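Local coordinates for protein endo-pectate lyase (Erwinia chrysanthemi, PDB 3B4N) that cleaves polygalacturonate by calcium-dependent beta-elimination and probably also depolymerises highly methylated pectins, acting within the chain, at residues Gln150-Leu164 against Ala172-Asn186. Residues are numbered along the deposited sequence; the frame is centred on the assembly and turned at random.
Sequences QKPLIILKNATVKNL and ADGIHCDSGNCTIEN. With ZN (zinc ion), chain F; ZN (zinc ion), chain E; ZN (zinc ion), chain D.
Ile154 and Leu156 pair with Ile175 and Cys177 in a parallel ladder of the kind that joins successive coils of a right-handed parallel beta-helix. Backbone hydrogen bonds run alternately in each direction: His176 N donates to Ile154 O (2.9 Å), Leu156 N to His176 O (2.7 Å). Past the turn at Asn158 and Gly180, whose positive phi (58°) favours glycine, a second ladder forms; the axes of strands 160-162 and 181-185 run 3° apart.

Branched aliphatic residues suit the inside of the coil. With CG anti to its carbonyl carbon (chi1 -56°), Leu156 brings CD1 to 3.9 Å from both Ile175 CG2 and Ile184 CG1, bridging the ladders, while its CB meets the sulfur of Cys182, disulfide-bonded to Cys177. On the outer side Thr160 and Thr183 point the same way, OG1 of Thr160 3.4 Å from CB of Thr183.

His176, on the same face as Ile155, suits a metal cluster because imidazole has two nitrogens: ND1 binds one zinc ion with Asp178 OD1, NE2 another with Asp173 OD1. Flat Pro152 covers the ring face, its CB 3.6 Å from the His176 centroid (CH-pi). Asp173 OD2 and Asp195 share a third zinc ion.

Strand 154-157 lies between strands 125-128 and 175-179, while strand 203-207 continues the second ladder beyond Thr183 and Ile184.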
loop_
_atom_site.group_PDB
_atom_site.type_symbol
_atom_site.label_atom_id
_atom_site.label_comp_id
_atom_site.label_asym_id
_atom_site.label_seq_id
_atom_site.Cartn_x
_atom_site.Cartn_y
_atom_site.Cartn_z
ATOM N N GLN A 150 -6.010 3.359 19.028
ATOM C CA GLN A 150 -6.261 1.986 18.621
ATOM C C GLN A 150 -4.921 1.263 18.587
ATOM O O GLN A 150 -3.870 1.894 18.502
ATOM C CB GLN A 150 -6.963 1.953 17.262
ATOM C CG GLN A 150 -8.281 2.716 17.316
ATOM C CD GLN A 150 -9.299 2.259 16.296
ATOM O OE1 GLN A 150 -9.522 1.066 16.115
ATOM N NE2 GLN A 150 -9.942 3.215 15.638
ATOM N N LYS A 151 -4.965 -0.061 18.673
ATOM C CA LYS A 151 -3.757 -0.866 18.705
ATOM C C LYS A 151 -3.368 -1.438 17.355
ATOM O O LYS A 151 -4.224 -1.696 16.511
ATOM C CB LYS A 151 -3.938 -2.025 19.687
ATOM C CG LYS A 151 -4.339 -1.594 21.090
ATOM C CD LYS A 151 -4.676 -2.791 21.959
ATOM C CE LYS A 151 -5.159 -2.341 23.332
ATOM N NZ LYS A 151 -5.589 -3.486 24.180
ATOM N N PRO A 152 -2.061 -1.634 17.134
ATOM C CA PRO A 152 -1.614 -2.198 15.862
ATOM C C PRO A 152 -2.016 -3.669 15.833
ATOM O O PRO A 152 -2.063 -4.327 16.881
ATOM C CB PRO A 152 -0.101 -2.022 15.920
ATOM C CG PRO A 152 0.192 -2.144 17.398
ATOM C CD PRO A 152 -0.915 -1.303 18.000
ATOM N N LEU A 153 -2.330 -4.175 14.649
ATOM C CA LEU A 153 -2.698 -5.576 14.485
ATOM C C LEU A 153 -1.442 -6.438 14.417
ATOM O O LEU A 153 -1.426 -7.576 14.888
ATOM C CB LEU A 153 -3.500 -5.769 13.206
ATOM C CG LEU A 153 -4.886 -5.124 13.151
ATOM C CD1 LEU A 153 -5.463 -5.275 11.758
ATOM C CD2 LEU A 153 -5.790 -5.781 14.192
ATOM N N ILE A 154 -0.398 -5.891 13.804
ATOM C CA ILE A 154 0.875 -6.580 13.652
ATOM C C ILE A 154 1.983 -5.580 13.917
ATOM O O ILE A 154 1.907 -4.432 13.465
ATOM C CB ILE A 154 1.062 -7.121 12.206
ATOM C CG1 ILE A 154 -0.016 -8.157 11.882
ATOM C CG2 ILE A 154 2.473 -7.703 12.031
ATOM C CD1 ILE A 154 0.099 -9.445 12.681
ATOM N N ILE A 155 3.002 -6.010 14.652
ATOM C CA ILE A 155 4.153 -5.174 14.957
ATOM C C ILE A 155 5.381 -5.851 14.368
ATOM O O ILE A 155 5.639 -7.036 14.618
ATOM C CB ILE A 155 4.360 -5.010 16.475
ATOM C CG1 ILE A 155 3.165 -4.281 17.086
ATOM C CG2 ILE A 155 5.644 -4.231 16.743
ATOM C CD1 ILE A 155 3.233 -4.164 18.582
ATOM N N LEU A 156 6.133 -5.095 13.583
ATOM C CA LEU A 156 7.331 -5.612 12.949
ATOM C C LEU A 156 8.557 -4.919 13.536
ATOM O O LEU A 156 8.575 -3.702 13.712
ATOM C CB LEU A 156 7.269 -5.354 11.435
ATOM C CG LEU A 156 6.053 -5.892 10.679
ATOM C CD1 LEU A 156 6.108 -5.408 9.232
ATOM C CD2 LEU A 156 6.036 -7.420 10.737
ATOM N N LYS A 157 9.578 -5.704 13.861
ATOM C CA LYS A 157 10.829 -5.158 14.374
ATOM C C LYS A 157 11.893 -5.766 13.467
ATOM O O LYS A 157 12.288 -6.918 13.650
ATOM C CB LYS A 157 11.040 -5.570 15.834
ATOM C CG LYS A 157 10.088 -4.853 16.795
ATOM C CD LYS A 157 10.332 -5.248 18.251
ATOM C CE LYS A 157 11.730 -4.857 18.708
ATOM N NZ LYS A 157 11.988 -3.399 18.524
ATOM N N ASN A 158 12.324 -4.989 12.473
ATOM C CA ASN A 158 13.302 -5.437 11.474
ATOM C C ASN A 158 12.783 -6.753 10.907
ATOM O O ASN A 158 13.520 -7.730 10.763
ATOM C CB ASN A 158 14.687 -5.638 12.097
ATOM C CG ASN A 158 15.784 -5.735 11.050
ATOM O OD1 ASN A 158 16.511 -6.731 10.972
ATOM N ND2 ASN A 158 15.911 -4.695 10.238
ATOM N N ALA A 159 11.502 -6.757 10.560
ATOM C CA ALA A 159 10.843 -7.951 10.056
ATOM C C ALA A 159 9.971 -7.699 8.835
ATOM O O ALA A 159 9.631 -6.559 8.510
ATOM C CB ALA A 159 10.002 -8.573 11.168
ATOM N N THR A 160 9.602 -8.787 8.174
ATOM C CA THR A 160 8.769 -8.726 6.982
ATOM C C THR A 160 7.517 -9.565 7.157
ATOM O O THR A 160 7.564 -10.654 7.729
ATOM C CB THR A 160 9.530 -9.273 5.742
ATOM O OG1 THR A 160 10.634 -8.415 5.447
ATOM C CG2 THR A 160 8.608 -9.344 4.519
ATOM N N VAL A 161 6.387 -9.047 6.692
ATOM C CA VAL A 161 5.149 -9.801 6.727
ATOM C C VAL A 161 4.609 -9.782 5.298
ATOM O O VAL A 161 4.710 -8.767 4.601
ATOM C CB VAL A 161 4.110 -9.192 7.700
ATOM C CG1 VAL A 161 3.722 -7.783 7.269
ATOM C CG2 VAL A 161 2.885 -10.090 7.755
ATOM N N LYS A 162 4.093 -10.910 4.834
ATOM C CA LYS A 162 3.547 -10.941 3.484
ATOM C C LYS A 162 2.294 -11.774 3.350
ATOM O O LYS A 162 2.045 -12.676 4.154
ATOM C CB LYS A 162 4.600 -11.410 2.476
ATOM C CG LYS A 162 5.203 -12.767 2.730
ATOM C CD LYS A 162 6.358 -12.993 1.753
ATOM C CE LYS A 162 7.035 -14.329 1.946
ATOM N NZ LYS A 162 8.206 -14.451 1.024
ATOM N N ASN A 163 1.492 -11.428 2.345
ATOM C CA ASN A 163 0.253 -12.128 2.014
ATOM C C ASN A 163 -0.729 -12.121 3.176
ATOM O O ASN A 163 -1.040 -13.161 3.755
ATOM C CB ASN A 163 0.575 -13.573 1.620
ATOM C CG ASN A 163 1.676 -13.665 0.588
ATOM O OD1 ASN A 163 2.603 -14.465 0.727
ATOM N ND2 ASN A 163 1.584 -12.858 -0.448
ATOM N N LEU A 164 -1.238 -10.941 3.502
ATOM C CA LEU A 164 -2.158 -10.799 4.619
ATOM C C LEU A 164 -3.293 -9.875 4.240
ATOM O O LEU A 164 -3.088 -8.912 3.512
ATOM C CB LEU A 164 -1.405 -10.219 5.818
ATOM C CG LEU A 164 -2.175 -9.916 7.110
ATOM C CD1 LEU A 164 -2.641 -11.217 7.763
ATOM C CD2 LEU A 164 -1.262 -9.149 8.065
ATOM N N ALA A 172 -8.231 -1.486 12.973
ATOM C CA ALA A 172 -7.574 -0.869 14.129
ATOM C C ALA A 172 -6.458 0.096 13.728
ATOM O O ALA A 172 -6.707 1.044 12.977
ATOM C CB ALA A 172 -7.048 -1.952 15.070
ATOM N N ASP A 173 -5.239 -0.117 14.219
ATOM C CA ASP A 173 -4.143 0.774 13.841
ATOM C C ASP A 173 -3.153 0.120 12.871
ATOM O O ASP A 173 -1.945 0.363 12.925
ATOM C CB ASP A 173 -3.393 1.308 15.063
ATOM C CG ASP A 173 -2.589 2.548 14.736
ATOM O OD1 ASP A 173 -1.585 2.829 15.410
ATOM O OD2 ASP A 173 -2.975 3.257 13.788
ATOM N N GLY A 174 -3.679 -0.742 12.011
ATOM C CA GLY A 174 -2.854 -1.367 10.991
ATOM C C GLY A 174 -1.588 -2.088 11.397
ATOM O O GLY A 174 -1.563 -2.823 12.381
ATOM N N ILE A 175 -0.531 -1.877 10.620
ATOM C CA ILE A 175 0.751 -2.539 10.845
ATOM C C ILE A 175 1.848 -1.555 11.220
ATOM O O ILE A 175 2.058 -0.570 10.523
ATOM C CB ILE A 175 1.190 -3.302 9.574
ATOM C CG1 ILE A 175 0.084 -4.278 9.159
ATOM C CG2 ILE A 175 2.520 -4.008 9.811
ATOM C CD1 ILE A 175 0.369 -5.033 7.861
ATOM N N HIS A 176 2.548 -1.823 12.320
ATOM C CA HIS A 176 3.635 -0.958 12.768
ATOM C C HIS A 176 5.015 -1.492 12.438
ATOM O O HIS A 176 5.265 -2.688 12.595
ATOM C CB HIS A 176 3.636 -0.799 14.291
ATOM C CG HIS A 176 2.633 0.170 14.818
ATOM N ND1 HIS A 176 2.687 0.651 16.107
ATOM C CD2 HIS A 176 1.535 0.722 14.252
ATOM C CE1 HIS A 176 1.663 1.459 16.316
ATOM N NE2 HIS A 176 0.947 1.519 15.206
ATOM N N CYS A 177 5.891 -0.618 11.957
ATOM C CA CYS A 177 7.285 -0.987 11.778
ATOM C C CYS A 177 7.883 -0.227 12.963
ATOM O O CYS A 177 8.063 0.990 12.907
ATOM C CB CYS A 177 7.873 -0.449 10.487
ATOM S SG CYS A 177 9.671 -0.749 10.382
ATOM N N ASP A 178 8.179 -0.934 14.048
ATOM C CA ASP A 178 8.689 -0.255 15.233
ATOM C C ASP A 178 10.192 -0.197 15.470
ATOM O O ASP A 178 10.654 0.368 16.466
ATOM C CB ASP A 178 7.954 -0.791 16.462
ATOM C CG ASP A 178 6.521 -0.272 16.545
ATOM O OD1 ASP A 178 5.707 -0.885 17.252
ATOM O OD2 ASP A 178 6.208 0.754 15.896
ATOM N N SER A 179 10.962 -0.772 14.555
ATOM C CA SER A 179 12.412 -0.728 14.649
ATOM C C SER A 179 13.012 -1.348 13.404
ATOM O O SER A 179 12.397 -2.202 12.766
ATOM C CB SER A 179 12.921 -1.466 15.896
ATOM O OG SER A 179 12.860 -2.868 15.732
ATOM N N GLY A 180 14.204 -0.887 13.052
ATOM C CA GLY A 180 14.897 -1.411 11.896
ATOM C C GLY A 180 14.209 -1.321 10.556
ATOM O O GLY A 180 13.471 -0.379 10.274
ATOM N N ASN A 181 14.462 -2.323 9.726
ATOM C CA ASN A 181 13.920 -2.359 8.378
ATOM C C ASN A 181 12.813 -3.364 8.231
ATOM O O ASN A 181 13.019 -4.571 8.392
ATOM C CB ASN A 181 15.043 -2.668 7.411
ATOM C CG ASN A 181 16.212 -1.752 7.619
ATOM O OD1 ASN A 181 16.051 -0.526 7.661
ATOM N ND2 ASN A 181 17.397 -2.328 7.768
ATOM N N CYS A 182 11.632 -2.857 7.908
ATOM C CA CYS A 182 10.472 -3.702 7.762
ATOM C C CYS A 182 9.913 -3.654 6.356
ATOM O O CYS A 182 9.968 -2.625 5.680
ATOM C CB CYS A 182 9.367 -3.253 8.702
ATOM S SG CYS A 182 9.827 -2.802 10.406
ATOM N N THR A 183 9.376 -4.781 5.927
ATOM C CA THR A 183 8.754 -4.868 4.621
ATOM C C THR A 183 7.343 -5.412 4.796
ATOM O O THR A 183 7.112 -6.389 5.515
ATOM C CB THR A 183 9.574 -5.762 3.670
ATOM O OG1 THR A 183 10.823 -5.117 3.392
ATOM C CG2 THR A 183 8.836 -5.974 2.363
ATOM N N ILE A 184 6.394 -4.731 4.162
ATOM C CA ILE A 184 4.982 -5.092 4.204
ATOM C C ILE A 184 4.698 -5.425 2.745
ATOM O O ILE A 184 4.529 -4.547 1.898
ATOM C CB ILE A 184 4.164 -3.902 4.744
ATOM C CG1 ILE A 184 4.623 -3.591 6.177
ATOM C CG2 ILE A 184 2.682 -4.210 4.681
ATOM C CD1 ILE A 184 3.982 -2.337 6.784
ATOM N N GLU A 185 4.662 -6.724 2.471
ATOM C CA GLU A 185 4.557 -7.249 1.119
ATOM C C GLU A 185 3.246 -7.949 0.807
ATOM O O GLU A 185 2.880 -8.917 1.458
ATOM C CB GLU A 185 5.745 -8.196 0.926
ATOM C CG GLU A 185 5.911 -8.819 -0.430
ATOM C CD GLU A 185 7.219 -9.579 -0.533
ATOM O OE1 GLU A 185 7.512 -10.118 -1.620
ATOM O OE2 GLU A 185 7.962 -9.640 0.475
ATOM N N ASN A 186 2.558 -7.464 -0.214
ATOM C CA ASN A 186 1.270 -8.012 -0.614
ATOM C C ASN A 186 0.264 -8.097 0.526
ATOM O O ASN A 186 -0.216 -9.174 0.881
ATOM C CB ASN A 186 1.417 -9.384 -1.268
ATOM C CG ASN A 186 0.151 -9.797 -1.984
ATOM O OD1 ASN A 186 -0.535 -8.951 -2.570
ATOM N ND2 ASN A 186 -0.170 -11.087 -1.950
HETATM ZN ZN ZN F . 0.128 3.488 15.308
HETATM ZN ZN ZN E . 4.061 0.193 17.621
HETATM ZN ZN ZN D . -2.074 4.962 13.245
HETATM O O HOH W 1 12.629 -6.809 7.046
HETATM O O HOH W 2 4.378 2.034 18.373
HETATM O O HOH W 3 -0.264 5.128 13.539
HETATM O O HOH W 4 -2.735 6.256 14.554
#